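Adenylate kinase (PDB 3CM0) catalyses the reversible transfer of the terminal phosphate between ATP and AMP to form two molecules of ADP. Local coordinates at residues P13-G18 against V112-E117; R54-M57 against V63-D66; E70-E75 against V80-F85; G84-L89 against E93-L98; R121-R126 against E138-R143. All coordinates share one frame; numbering follows the deposited sequence.

Contact 1: P13-G18 against V112-E117; sequences PGAGKG and VEVPEE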
# COMPACT_ATOMS: atom_id res chain seq x y z
N PRO A 13 5.53 -8.26 -3.86
CA PRO A 13 4.47 -9.19 -4.25
C PRO A 13 4.88 -10.50 -3.57
O PRO A 13 6.08 -10.83 -3.51
CB PRO A 13 4.64 -9.30 -5.75
CG PRO A 13 5.16 -7.97 -6.13
CD PRO A 13 6.14 -7.62 -5.03
N GLY A 14 3.90 -11.23 -3.04
CA GLY A 14 4.20 -12.50 -2.41
C GLY A 14 4.47 -12.43 -0.92
O GLY A 14 4.62 -13.46 -0.26
N ALA A 15 4.53 -11.22 -0.37
CA ALA A 15 4.76 -11.08 1.07
C ALA A 15 3.45 -11.08 1.85
O ALA A 15 3.45 -11.16 3.08
CB ALA A 15 5.57 -9.77 1.35
N GLY A 16 2.32 -11.03 1.13
CA GLY A 16 1.01 -11.02 1.76
C GLY A 16 0.71 -9.78 2.59
O GLY A 16 -0.08 -9.83 3.54
N LYS A 17 1.30 -8.65 2.24
CA LYS A 17 1.07 -7.44 3.03
C LYS A 17 -0.36 -6.92 2.89
O LYS A 17 -0.89 -6.34 3.82
CB LYS A 17 2.05 -6.32 2.62
CG LYS A 17 1.77 -5.73 1.25
CD LYS A 17 2.19 -4.27 1.18
CE LYS A 17 2.32 -3.80 -0.26
NZ LYS A 17 1.05 -3.96 -1.03
N GLY A 18 -0.98 -7.14 1.74
CA GLY A 18 -2.35 -6.67 1.56
C GLY A 18 -3.33 -7.38 2.48
O GLY A 18 -4.24 -6.79 3.05
N VAL A 112 7.10 -5.34 5.19
CA VAL A 112 7.14 -6.79 5.36
C VAL A 112 8.31 -7.34 4.57
O VAL A 112 8.37 -7.18 3.35
CB VAL A 112 5.82 -7.43 4.89
CG1 VAL A 112 5.83 -8.95 5.18
CG2 VAL A 112 4.63 -6.75 5.61
N GLU A 113 9.21 -8.03 5.27
CA GLU A 113 10.44 -8.54 4.65
C GLU A 113 10.45 -10.06 4.62
O GLU A 113 10.17 -10.71 5.63
CB GLU A 113 11.64 -8.06 5.48
CG GLU A 113 11.71 -6.53 5.59
CD GLU A 113 12.95 -6.05 6.36
OE1 GLU A 113 13.40 -6.77 7.29
OE2 GLU A 113 13.43 -4.95 6.06
N VAL A 114 10.81 -10.60 3.46
CA VAL A 114 10.81 -12.06 3.26
C VAL A 114 12.01 -12.39 2.40
O VAL A 114 12.32 -11.66 1.48
CB VAL A 114 9.52 -12.51 2.52
CG1 VAL A 114 9.52 -14.02 2.30
CG2 VAL A 114 8.28 -12.11 3.36
N PRO A 115 12.71 -13.51 2.70
CA PRO A 115 13.88 -13.89 1.89
C PRO A 115 13.42 -14.06 0.45
O PRO A 115 12.37 -14.66 0.20
CB PRO A 115 14.32 -15.21 2.52
CG PRO A 115 13.93 -15.08 3.90
CD PRO A 115 12.56 -14.39 3.86
N GLU A 116 14.22 -13.61 -0.51
CA GLU A 116 13.81 -13.67 -1.90
C GLU A 116 13.55 -15.07 -2.39
O GLU A 116 12.64 -15.28 -3.17
CB GLU A 116 14.83 -12.97 -2.81
CG GLU A 116 14.38 -12.98 -4.27
CD GLU A 116 15.18 -12.06 -5.19
OE1 GLU A 116 15.08 -12.22 -6.42
OE2 GLU A 116 15.90 -11.18 -4.68
N GLU A 117 14.33 -16.04 -1.92
CA GLU A 117 14.09 -17.41 -2.36
C GLU A 117 12.68 -17.88 -1.97
O GLU A 117 12.04 -18.61 -2.72
CB GLU A 117 15.17 -18.35 -1.77
CG GLU A 117 15.33 -18.21 -0.26
CD GLU A 117 16.43 -17.22 0.20
OE1 GLU A 117 16.51 -16.06 -0.28
OE2 GLU A 117 17.21 -17.63 1.08
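Ala15 sets its CB between two valines, 3.9 Å from Val112 CG1 and 4.1 Å from Val114 CG2. The methyl suits this place because it makes apolar contact without pushing the turn away from the strand. Val112 meets both Ala15 and Lys17 with separate methyls: CG1 stands anti to the backbone N (chi1 -175°) and faces Ala15, while CG2 lies 4.0 Å from Lys17 CB. Only the root of Lys17 joins this packing; its chain then runs away from Val112, and NZ forms a salt bridge with Asp83.

Glycines flank Ala15 on both sides: Gly14 and Gly16 have positive phi (92° and 66°), which glycine accepts readily, and so the chain can wrap as the P-loop, the predicted ATP site. Arg122 NH1 adds a hydrogen bond to Gly14 O.

The loop leads into helix 17-28, with Gly16 at the N-cap position. On the other side, Val112 lies near the end of strand 104-113, which lies between strands 4-10 and 164-168 in the parallel sheet, and the chain passes through Val114, packed on Leu170, to Pro115, the residue before helix 116-130.

Contact 2: R54-M57 against V63-D66; sequences RPIM and VPDD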
# COMPACT_ATOMS: atom_id res chain seq x y z
N ARG A 54 -13.37 11.47 -15.90
CA ARG A 54 -13.55 10.59 -17.06
C ARG A 54 -12.66 10.96 -18.24
O ARG A 54 -11.97 10.10 -18.79
CB ARG A 54 -15.03 10.56 -17.51
CG ARG A 54 -15.26 9.96 -18.90
CD ARG A 54 -16.76 9.89 -19.28
NE ARG A 54 -17.41 8.88 -18.47
CZ ARG A 54 -17.32 7.57 -18.72
NH1 ARG A 54 -16.62 7.17 -19.77
NH2 ARG A 54 -17.88 6.68 -17.92
N PRO A 55 -12.64 12.25 -18.62
CA PRO A 55 -11.80 12.65 -19.76
C PRO A 55 -10.30 12.40 -19.60
O PRO A 55 -9.60 12.09 -20.57
CB PRO A 55 -12.13 14.14 -19.92
CG PRO A 55 -12.53 14.56 -18.56
CD PRO A 55 -13.36 13.40 -18.07
N ILE A 56 -9.81 12.52 -18.37
CA ILE A 56 -8.39 12.30 -18.09
C ILE A 56 -8.10 10.84 -18.36
O ILE A 56 -7.11 10.50 -19.01
CB ILE A 56 -8.08 12.62 -16.59
CG1 ILE A 56 -8.30 14.11 -16.33
CG2 ILE A 56 -6.63 12.20 -16.24
CD1 ILE A 56 -8.28 14.49 -14.85
N MET A 57 -8.98 9.98 -17.86
CA MET A 57 -8.80 8.55 -18.01
C MET A 57 -8.89 8.11 -19.46
O MET A 57 -8.09 7.28 -19.90
CB MET A 57 -9.84 7.81 -17.16
CG MET A 57 -9.53 7.87 -15.66
SD MET A 57 -10.95 7.33 -14.69
CE MET A 57 -10.90 5.62 -14.94
N VAL A 63 -4.15 10.10 -13.42
CA VAL A 63 -4.85 11.06 -12.57
C VAL A 63 -3.78 11.81 -11.79
O VAL A 63 -2.92 11.19 -11.16
CB VAL A 63 -5.80 10.36 -11.58
CG1 VAL A 63 -6.45 11.41 -10.65
CG2 VAL A 63 -6.88 9.62 -12.37
N PRO A 64 -3.79 13.16 -11.83
CA PRO A 64 -2.82 14.01 -11.14
C PRO A 64 -2.77 13.77 -9.64
O PRO A 64 -3.77 13.44 -9.00
CB PRO A 64 -3.28 15.42 -11.49
CG PRO A 64 -4.75 15.25 -11.60
CD PRO A 64 -4.86 13.99 -12.42
N ASP A 65 -1.58 13.93 -9.07
CA ASP A 65 -1.43 13.73 -7.66
C ASP A 65 -2.36 14.65 -6.87
O ASP A 65 -2.85 14.26 -5.82
CB ASP A 65 0.02 14.01 -7.20
CG ASP A 65 0.96 12.87 -7.52
OD1 ASP A 65 0.49 11.78 -7.89
OD2 ASP A 65 2.19 13.07 -7.40
N ASP A 66 -2.63 15.85 -7.36
CA ASP A 66 -3.47 16.71 -6.54
C ASP A 66 -4.88 16.18 -6.36
O ASP A 66 -5.52 16.38 -5.32
CB ASP A 66 -3.46 18.14 -7.08
CG ASP A 66 -4.03 18.25 -8.47
OD1 ASP A 66 -4.16 17.22 -9.17
OD2 ASP A 66 -4.36 19.40 -8.87
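Ile56 reaches from helix 48-58 to the chain at Val63 and Pro64, and its two branches divide the work. Its CB bond is directed at the opposite segment, but the contact begins one atom further out. There CG2 meets the main chain, lying 4.2 Å from Val63 CA. The other branch, CG1, stands anti to the carbonyl carbon (chi1 -65°) and continues extended to CD1 (chi2 169°). This carries the terminal methyl to the proline ring, where CD1 lies 4.2 Å from Pro64 CD. A branched aliphatic chain suits this surface position, since it can touch two successive residues at once and asks for no polar partner.

The packing lies at the C-terminal border of the NMP region (34-63), whose last residue is Val63, a predicted AMP-binding one; beyond it the chain enters helix 65-75, with Pro64 at the N-cap position. A proline fits there, as no N-H is needed for a bond to a preceding turn. In the first segment Pro55 likewise lacks that N-H, and the helix is kinked at this point.

Beside the isoleucine, Met57 and Val63 both lean on Leu39 of helix 35-44. One residue past Pro64, Asp65 OD1 is hydrogen-bonded to Gln91 NE2 of helix 89-101.

Contact 3: E70-E75 against V80-F85; sequences ELIREE and VIFDGF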
# COMPACT_ATOMS: atom_id res chain seq x y z
N GLU A 70 -6.60 14.93 -2.92
CA GLU A 70 -7.92 15.50 -2.60
C GLU A 70 -8.89 14.37 -2.18
O GLU A 70 -9.62 14.48 -1.18
CB GLU A 70 -8.49 16.25 -3.81
CG GLU A 70 -10.01 16.62 -3.64
CD GLU A 70 -10.24 17.58 -2.50
OE1 GLU A 70 -9.33 18.40 -2.25
OE2 GLU A 70 -11.32 17.56 -1.87
N LEU A 71 -8.88 13.27 -2.95
CA LEU A 71 -9.74 12.13 -2.63
C LEU A 71 -9.38 11.52 -1.29
O LEU A 71 -10.25 11.09 -0.55
CB LEU A 71 -9.66 11.06 -3.71
CG LEU A 71 -10.33 11.42 -5.03
CD1 LEU A 71 -10.15 10.30 -6.04
CD2 LEU A 71 -11.81 11.71 -4.79
N ILE A 72 -8.09 11.44 -0.98
CA ILE A 72 -7.70 10.91 0.31
C ILE A 72 -8.19 11.86 1.43
O ILE A 72 -8.69 11.40 2.49
CB ILE A 72 -6.16 10.74 0.38
CG1 ILE A 72 -5.74 9.62 -0.57
CG2 ILE A 72 -5.72 10.43 1.83
CD1 ILE A 72 -4.18 9.52 -0.75
N ARG A 73 -8.09 13.16 1.22
CA ARG A 73 -8.57 14.09 2.26
C ARG A 73 -10.09 13.88 2.46
O ARG A 73 -10.60 13.84 3.59
CB ARG A 73 -8.26 15.56 1.85
CG ARG A 73 -8.68 16.63 2.93
CD ARG A 73 -8.03 18.02 2.71
NE ARG A 73 -8.37 18.68 1.45
CZ ARG A 73 -7.75 19.76 0.97
NH1 ARG A 73 -6.75 20.30 1.65
NH2 ARG A 73 -8.11 20.29 -0.18
N GLU A 74 -10.81 13.73 1.36
CA GLU A 74 -12.29 13.51 1.43
C GLU A 74 -12.66 12.21 2.13
O GLU A 74 -13.80 12.04 2.61
CB GLU A 74 -12.87 13.49 0.03
CG GLU A 74 -12.74 14.84 -0.68
CD GLU A 74 -13.30 14.80 -2.10
OE1 GLU A 74 -14.10 13.88 -2.42
OE2 GLU A 74 -12.96 15.72 -2.89
N GLU A 75 -11.68 11.30 2.17
CA GLU A 75 -11.78 9.96 2.76
C GLU A 75 -11.09 9.77 4.09
O GLU A 75 -11.31 8.74 4.72
CB GLU A 75 -11.22 8.90 1.80
CG GLU A 75 -11.96 8.70 0.50
CD GLU A 75 -13.21 7.87 0.67
OE1 GLU A 75 -13.13 6.81 1.34
OE2 GLU A 75 -14.25 8.27 0.12
N VAL A 80 -7.07 5.25 9.44
CA VAL A 80 -6.93 4.90 8.04
C VAL A 80 -5.67 4.07 7.79
O VAL A 80 -4.64 4.29 8.46
CB VAL A 80 -6.82 6.22 7.19
CG1 VAL A 80 -5.60 7.05 7.68
CG2 VAL A 80 -6.70 5.91 5.72
N ILE A 81 -5.79 3.18 6.81
CA ILE A 81 -4.70 2.30 6.33
C ILE A 81 -4.49 2.52 4.84
O ILE A 81 -5.44 2.65 4.05
CB ILE A 81 -5.02 0.80 6.63
CG1 ILE A 81 -4.79 0.55 8.13
CG2 ILE A 81 -4.18 -0.11 5.78
CD1 ILE A 81 -5.11 -0.90 8.58
N PHE A 82 -3.21 2.64 4.47
CA PHE A 82 -2.81 2.80 3.10
C PHE A 82 -2.08 1.53 2.71
O PHE A 82 -1.20 1.10 3.42
CB PHE A 82 -1.85 3.99 2.97
CG PHE A 82 -2.55 5.32 3.24
CD1 PHE A 82 -3.24 5.96 2.22
CD2 PHE A 82 -2.50 5.90 4.51
CE1 PHE A 82 -3.88 7.18 2.45
CE2 PHE A 82 -3.15 7.13 4.76
CZ PHE A 82 -3.83 7.76 3.72
N ASP A 83 -2.46 0.95 1.57
CA ASP A 83 -1.86 -0.29 1.09
C ASP A 83 -1.81 -0.05 -0.43
O ASP A 83 -2.84 -0.04 -1.09
CB ASP A 83 -2.79 -1.45 1.47
CG ASP A 83 -2.40 -2.76 0.85
OD1 ASP A 83 -1.18 -3.00 0.68
OD2 ASP A 83 -3.32 -3.55 0.55
N GLY A 84 -0.63 0.17 -0.97
CA GLY A 84 -0.55 0.47 -2.39
C GLY A 84 -0.36 1.96 -2.65
O GLY A 84 -0.42 2.41 -3.81
N PHE A 85 -0.16 2.73 -1.57
CA PHE A 85 0.06 4.18 -1.62
C PHE A 85 0.83 4.59 -0.35
O PHE A 85 0.55 4.08 0.73
CB PHE A 85 -1.28 4.94 -1.70
CG PHE A 85 -1.13 6.40 -1.96
CD1 PHE A 85 -1.01 7.30 -0.91
CD2 PHE A 85 -1.07 6.89 -3.27
CE1 PHE A 85 -0.83 8.66 -1.14
CE2 PHE A 85 -0.90 8.25 -3.51
CZ PHE A 85 -0.78 9.13 -2.45
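Ile72 packs helix 65-75 onto Phe82 of strand 79-83 and Phe85 just beyond the strand. The strand runs parallel to its sheet neighbour 31-33, and this helix is the closing part of the crossover between them, a connection that also holds the NMP domain.

The first residue, Glu70, looks to its own helix. Its OE1 accepts a hydrogen bond from Arg73 NH2 at 3.1 Å, part of a salt bridge, through the syn lone pair, with the oxygen 25° out of the guanidinium plane. Such long charged side chains suit the outward side of a helix.

Ile72, on the inward side, is buried and does all the close packing. With CG1 beside the backbone N (chi1 -68°), CG2 stands anti to that N and meets the edge of the Phe82 ring near its plane, 3.8 Å from CZ. The other branch sends CD1 over a face of Phe85 in a CH-pi contact, 4.0 Å from the ring centroid and 30° off the normal. One isoleucine can thus meet two rings in different ways, by edge and by face, which the fork at its CB makes possible.

Arg73 follows, its side chain lying on Leu98 of helix 89-101 as well as reaching Glu70. At Glu74 the backbone N returns to Glu70 O, and Glu75 forms a long, weak ion pair with Lys31.

Across from the helix, Phe82 has a further neighbour from its own strand: Val80 CG2 sits 3.8 Å above one ring face, offset toward the rim.

Contact 4: G84-L89 against E93-L98; sequences GFPRTL and EALDRL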
# COMPACT_ATOMS: atom_id res chain seq x y z
N GLY A 84 -0.63 0.17 -0.97
CA GLY A 84 -0.55 0.47 -2.39
C GLY A 84 -0.36 1.96 -2.65
O GLY A 84 -0.42 2.41 -3.81
N PHE A 85 -0.16 2.73 -1.57
CA PHE A 85 0.06 4.18 -1.62
C PHE A 85 0.83 4.59 -0.35
O PHE A 85 0.55 4.08 0.73
CB PHE A 85 -1.28 4.94 -1.70
CG PHE A 85 -1.13 6.40 -1.96
CD1 PHE A 85 -1.01 7.30 -0.91
CD2 PHE A 85 -1.07 6.89 -3.27
CE1 PHE A 85 -0.83 8.66 -1.14
CE2 PHE A 85 -0.90 8.25 -3.51
CZ PHE A 85 -0.78 9.13 -2.45
N PRO A 86 1.81 5.52 -0.45
CA PRO A 86 2.26 6.19 -1.68
C PRO A 86 3.08 5.29 -2.58
O PRO A 86 3.60 4.26 -2.14
CB PRO A 86 3.10 7.38 -1.17
CG PRO A 86 3.75 6.83 0.06
CD PRO A 86 2.58 5.98 0.72
N ARG A 87 3.15 5.67 -3.86
CA ARG A 87 3.94 4.93 -4.83
C ARG A 87 5.19 5.73 -5.17
O ARG A 87 6.19 5.17 -5.59
CB ARG A 87 3.13 4.70 -6.12
CG ARG A 87 1.96 3.73 -5.96
CD ARG A 87 1.16 3.62 -7.26
NE ARG A 87 0.37 4.82 -7.58
CZ ARG A 87 -0.80 5.13 -7.02
NH1 ARG A 87 -1.35 4.35 -6.10
NH2 ARG A 87 -1.44 6.23 -7.40
N THR A 88 5.14 7.04 -4.99
CA THR A 88 6.29 7.88 -5.31
C THR A 88 6.68 8.76 -4.15
O THR A 88 5.90 9.01 -3.24
CB THR A 88 5.99 8.83 -6.47
OG1 THR A 88 5.03 9.81 -6.03
CG2 THR A 88 5.39 8.06 -7.67
N LEU A 89 7.89 9.28 -4.19
CA LEU A 89 8.34 10.18 -3.14
C LEU A 89 7.50 11.45 -3.10
O LEU A 89 7.21 11.98 -2.05
CB LEU A 89 9.83 10.53 -3.41
CG LEU A 89 10.71 10.97 -2.26
CD1 LEU A 89 10.59 10.00 -1.09
CD2 LEU A 89 12.20 11.04 -2.77
N GLU A 93 5.65 12.72 0.27
CA GLU A 93 5.75 14.04 0.85
C GLU A 93 4.38 14.74 1.00
O GLU A 93 4.05 15.30 2.05
CB GLU A 93 6.69 14.87 -0.03
CG GLU A 93 8.15 14.36 0.12
CD GLU A 93 9.14 15.14 -0.74
OE1 GLU A 93 8.71 16.19 -1.27
OE2 GLU A 93 10.33 14.73 -0.85
N ALA A 94 3.58 14.67 -0.06
CA ALA A 94 2.25 15.28 -0.04
C ALA A 94 1.39 14.63 1.03
O ALA A 94 0.63 15.31 1.73
CB ALA A 94 1.61 15.14 -1.40
N LEU A 95 1.49 13.31 1.18
CA LEU A 95 0.69 12.64 2.20
C LEU A 95 1.11 13.07 3.58
O LEU A 95 0.27 13.25 4.47
CB LEU A 95 0.81 11.11 2.05
CG LEU A 95 0.09 10.26 3.11
CD1 LEU A 95 -1.44 10.60 3.03
CD2 LEU A 95 0.30 8.74 2.85
N ASP A 96 2.41 13.25 3.81
CA ASP A 96 2.83 13.67 5.14
C ASP A 96 2.27 15.05 5.48
O ASP A 96 1.89 15.32 6.63
CB ASP A 96 4.36 13.72 5.24
CG ASP A 96 4.97 12.40 5.76
OD1 ASP A 96 4.24 11.42 6.05
OD2 ASP A 96 6.21 12.37 5.86
N ARG A 97 2.23 15.93 4.50
CA ARG A 97 1.65 17.26 4.74
C ARG A 97 0.15 17.14 5.09
O ARG A 97 -0.35 17.80 6.01
CB ARG A 97 1.83 18.13 3.49
CG ARG A 97 3.31 18.39 3.15
CD ARG A 97 3.42 19.55 2.15
NE ARG A 97 3.00 19.14 0.81
CZ ARG A 97 3.80 18.57 -0.09
NH1 ARG A 97 5.08 18.35 0.20
NH2 ARG A 97 3.33 18.24 -1.29
N LEU A 98 -0.56 16.30 4.34
CA LEU A 98 -1.99 16.06 4.59
C LEU A 98 -2.21 15.47 5.99
O LEU A 98 -3.14 15.85 6.68
CB LEU A 98 -2.55 15.10 3.51
CG LEU A 98 -4.01 14.72 3.75
CD1 LEU A 98 -4.82 16.03 3.82
CD2 LEU A 98 -4.53 13.86 2.63
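In the predicted AMP-binding loop between strand 79-83 and helix 89-101, Phe85 and Pro86 receive Leu95 from the helix. Leu95 CD2 touches the edge of the Phe85 ring near its plane, 4.1 Å from CE1, and lies 4.2 Å from Pro86 CD. A chi1 of 176° directs the leucine's branches at the loop, and one methyl touches both residues. The peptide bond between Phe85 and Pro86 is cis, a form that proline tolerates better than other residues.

The loop also bonds to itself. Gly84, whose positive phi of 102° suits glycine, offers its O to Arg87 NH1 at 3.1 Å; NH1 lies at the edge of the Phe85 ring, in its plane.

Further on, Thr88 occupies the N-cap position, and its OG1 is hydrogen-bonded to Gln91 N. The first helical turn then closes through Glu93 N to Leu89 O at 2.9 Å, nearly straight at 167°. Glu93 CG stands beside the backbone N, 3.4 Å from Leu89 O, and the chain runs on extended, bringing OE2 to 4.0 Å from Leu89 CG at the surface.

Around the contact, Pro86 and Leu95 both rest on Ile8 of strand 4-10, Phe85 borders Ile68 of helix 65-75, and Pro86 packs on Tyr158 of helix 137-160, where Tyr157 touches Leu89 and Glu93.

Contact 5: R121-R126 against E138-R143; sequences RRILRR and ETVRRR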
# COMPACT_ATOMS: atom_id res chain seq x y z
N ARG A 121 9.62 -18.89 -4.48
CA ARG A 121 8.97 -20.19 -4.36
C ARG A 121 7.45 -20.02 -4.25
O ARG A 121 6.68 -20.73 -4.91
CB ARG A 121 9.46 -20.95 -3.10
CG ARG A 121 10.85 -21.48 -3.21
CD ARG A 121 11.28 -22.02 -1.84
NE ARG A 121 10.86 -23.40 -1.63
CZ ARG A 121 10.32 -23.86 -0.51
NH1 ARG A 121 10.13 -23.04 0.52
NH2 ARG A 121 9.98 -25.14 -0.40
N ARG A 122 7.03 -19.09 -3.41
CA ARG A 122 5.60 -18.85 -3.20
C ARG A 122 4.90 -18.45 -4.47
O ARG A 122 3.87 -19.05 -4.83
CB ARG A 122 5.38 -17.72 -2.21
CG ARG A 122 5.77 -18.03 -0.81
CD ARG A 122 5.53 -16.84 0.07
NE ARG A 122 5.90 -17.14 1.45
CZ ARG A 122 5.83 -16.27 2.44
NH1 ARG A 122 5.41 -15.03 2.22
NH2 ARG A 122 6.20 -16.64 3.65
N ILE A 123 5.46 -17.44 -5.14
CA ILE A 123 4.86 -16.93 -6.37
C ILE A 123 4.79 -18.02 -7.44
O ILE A 123 3.74 -18.21 -8.07
CB ILE A 123 5.66 -15.73 -6.88
CG1 ILE A 123 5.53 -14.57 -5.87
CG2 ILE A 123 5.14 -15.32 -8.26
CD1 ILE A 123 6.49 -13.43 -6.12
N LEU A 124 5.90 -18.73 -7.65
CA LEU A 124 5.90 -19.79 -8.66
C LEU A 124 4.92 -20.91 -8.32
O LEU A 124 4.29 -21.50 -9.21
CB LEU A 124 7.32 -20.34 -8.88
CG LEU A 124 8.36 -19.39 -9.48
CD1 LEU A 124 9.69 -20.11 -9.61
CD2 LEU A 124 7.91 -18.89 -10.85
N ARG A 125 4.75 -21.20 -7.03
CA ARG A 125 3.80 -22.24 -6.65
C ARG A 125 2.36 -21.84 -6.94
O ARG A 125 1.59 -22.62 -7.53
CB ARG A 125 3.93 -22.60 -5.17
CG ARG A 125 2.93 -23.68 -4.77
CD ARG A 125 3.13 -24.18 -3.35
NE ARG A 125 2.10 -25.14 -2.97
CZ ARG A 125 0.86 -24.80 -2.65
NH1 ARG A 125 0.49 -23.52 -2.65
NH2 ARG A 125 -0.03 -25.73 -2.33
N ARG A 126 1.97 -20.65 -6.50
CA ARG A 126 0.62 -20.17 -6.74
C ARG A 126 0.38 -20.09 -8.26
O ARG A 126 -0.71 -20.41 -8.74
CB ARG A 126 0.42 -18.81 -6.09
CG ARG A 126 -0.95 -18.17 -6.35
CD ARG A 126 -1.02 -16.75 -5.80
NE ARG A 126 -0.09 -15.84 -6.48
CZ ARG A 126 -0.33 -15.25 -7.65
NH1 ARG A 126 -1.47 -15.46 -8.29
NH2 ARG A 126 0.59 -14.45 -8.19
N GLU A 138 12.90 -16.20 -13.96
CA GLU A 138 13.46 -14.97 -14.48
C GLU A 138 12.52 -13.79 -14.33
O GLU A 138 12.89 -12.77 -13.75
CB GLU A 138 13.81 -15.14 -15.97
CG GLU A 138 14.28 -13.85 -16.66
CD GLU A 138 15.76 -13.56 -16.44
OE1 GLU A 138 16.60 -14.45 -16.73
OE2 GLU A 138 16.09 -12.44 -15.99
N THR A 139 11.29 -13.91 -14.85
CA THR A 139 10.34 -12.80 -14.77
C THR A 139 10.01 -12.39 -13.33
O THR A 139 9.86 -11.19 -13.05
CB THR A 139 9.02 -13.11 -15.52
OG1 THR A 139 8.40 -14.28 -14.96
CG2 THR A 139 9.28 -13.35 -16.99
N VAL A 140 9.90 -13.37 -12.44
CA VAL A 140 9.60 -13.06 -11.05
C VAL A 140 10.77 -12.33 -10.39
O VAL A 140 10.57 -11.31 -9.74
CB VAL A 140 9.24 -14.34 -10.25
CG1 VAL A 140 9.12 -14.01 -8.75
CG2 VAL A 140 7.91 -14.91 -10.77
N ARG A 141 12.00 -12.82 -10.57
CA ARG A 141 13.14 -12.14 -9.96
C ARG A 141 13.31 -10.74 -10.53
O ARG A 141 13.77 -9.83 -9.84
CB ARG A 141 14.44 -12.92 -10.17
CG ARG A 141 14.58 -14.17 -9.32
CD ARG A 141 15.88 -14.89 -9.63
NE ARG A 141 15.88 -16.27 -9.18
CZ ARG A 141 15.82 -16.65 -7.90
NH1 ARG A 141 15.77 -15.74 -6.94
NH2 ARG A 141 15.82 -17.94 -7.59
N ARG A 142 12.97 -10.55 -11.79
CA ARG A 142 13.08 -9.23 -12.38
C ARG A 142 12.03 -8.29 -11.80
O ARG A 142 12.32 -7.13 -11.48
CB ARG A 142 12.90 -9.29 -13.90
CG ARG A 142 13.18 -7.96 -14.58
CD ARG A 142 12.83 -8.03 -16.06
NE ARG A 142 11.44 -8.42 -16.27
CZ ARG A 142 10.39 -7.75 -15.81
NH1 ARG A 142 10.56 -6.63 -15.11
NH2 ARG A 142 9.16 -8.19 -16.04
N ARG A 143 10.80 -8.77 -11.68
CA ARG A 143 9.76 -7.95 -11.10
C ARG A 143 10.12 -7.58 -9.66
O ARG A 143 9.80 -6.48 -9.21
CB ARG A 143 8.41 -8.67 -11.17
CG ARG A 143 7.86 -8.79 -12.60
CD ARG A 143 6.65 -9.73 -12.67
NE ARG A 143 6.06 -9.80 -14.01
CZ ARG A 143 5.11 -10.66 -14.36
NH1 ARG A 143 4.64 -11.52 -13.47
NH2 ARG A 143 4.62 -10.65 -15.59
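Val140 of helix 137-160 meets Ile123 and Leu124 of helix 116-130. Glu138 comes first, its O accepting the backbone N of Arg142. Thr139 is bonded to residues just before the segment, OG1 to Asp134 O and N to Asn136 OD1; a short hydroxyl side chain can reach a nearby backbone carbonyl.

Val140 then supplies the packing. Its CG2, anti to the carbonyl carbon, touches two residues, lying 3.8 Å from Ile123 CG2 and 4.0 Å from Leu124 CD2. CG1 lies 3.8 Å from Ile123 CD1; the valine and isoleucine side chains point in opposite directions and lie alongside, methyl beside methyl, whereas Leu124 comes across at a slant. Beta-branched residues suit helices that approach closely, since their methyls start right at CB; the CA atoms of Ile123 and Val140 are 7.7 Å apart.

These are the two helices that lead into and out of the LID, residues 125-135, which closes over the site of phosphoryl transfer when ATP binds. Arg126, within the LID region on the first helix, is predicted to bind ATP.

Arg141 comes next and pairs through NE with Glu137 OE2. Arg142 turns its guanidinium over Thr139 O, which sits 4.1 Å above one face. Arg143, predicted to bind AMP, forms a salt bridge from NH1 to Asp135 OD1.

How the contacts relate
Contacts 2, 3 and 4 follow one another along the chain and all lie within the loop closed by contact 1; contact 5 comes afterwards. Contacts 2 and 3 share helix 65-75, their centres 16 Å apart, and contact 3 shares Gly84 and Phe85 with contact 4, centres 9 Å apart. Contacts 1 and 3 both reach the parallel CORE sheet and are joined by the Lys17-Asp83 salt bridge. Helix 116-130 joins contact 1 to contact 5, with centres 11 Å apart. Contacts 2 and 5, about 32 Å apart between centres, lie by the two mobile domains, NMP and LID, with the predicted nucleotide-binding loops of the CORE between them.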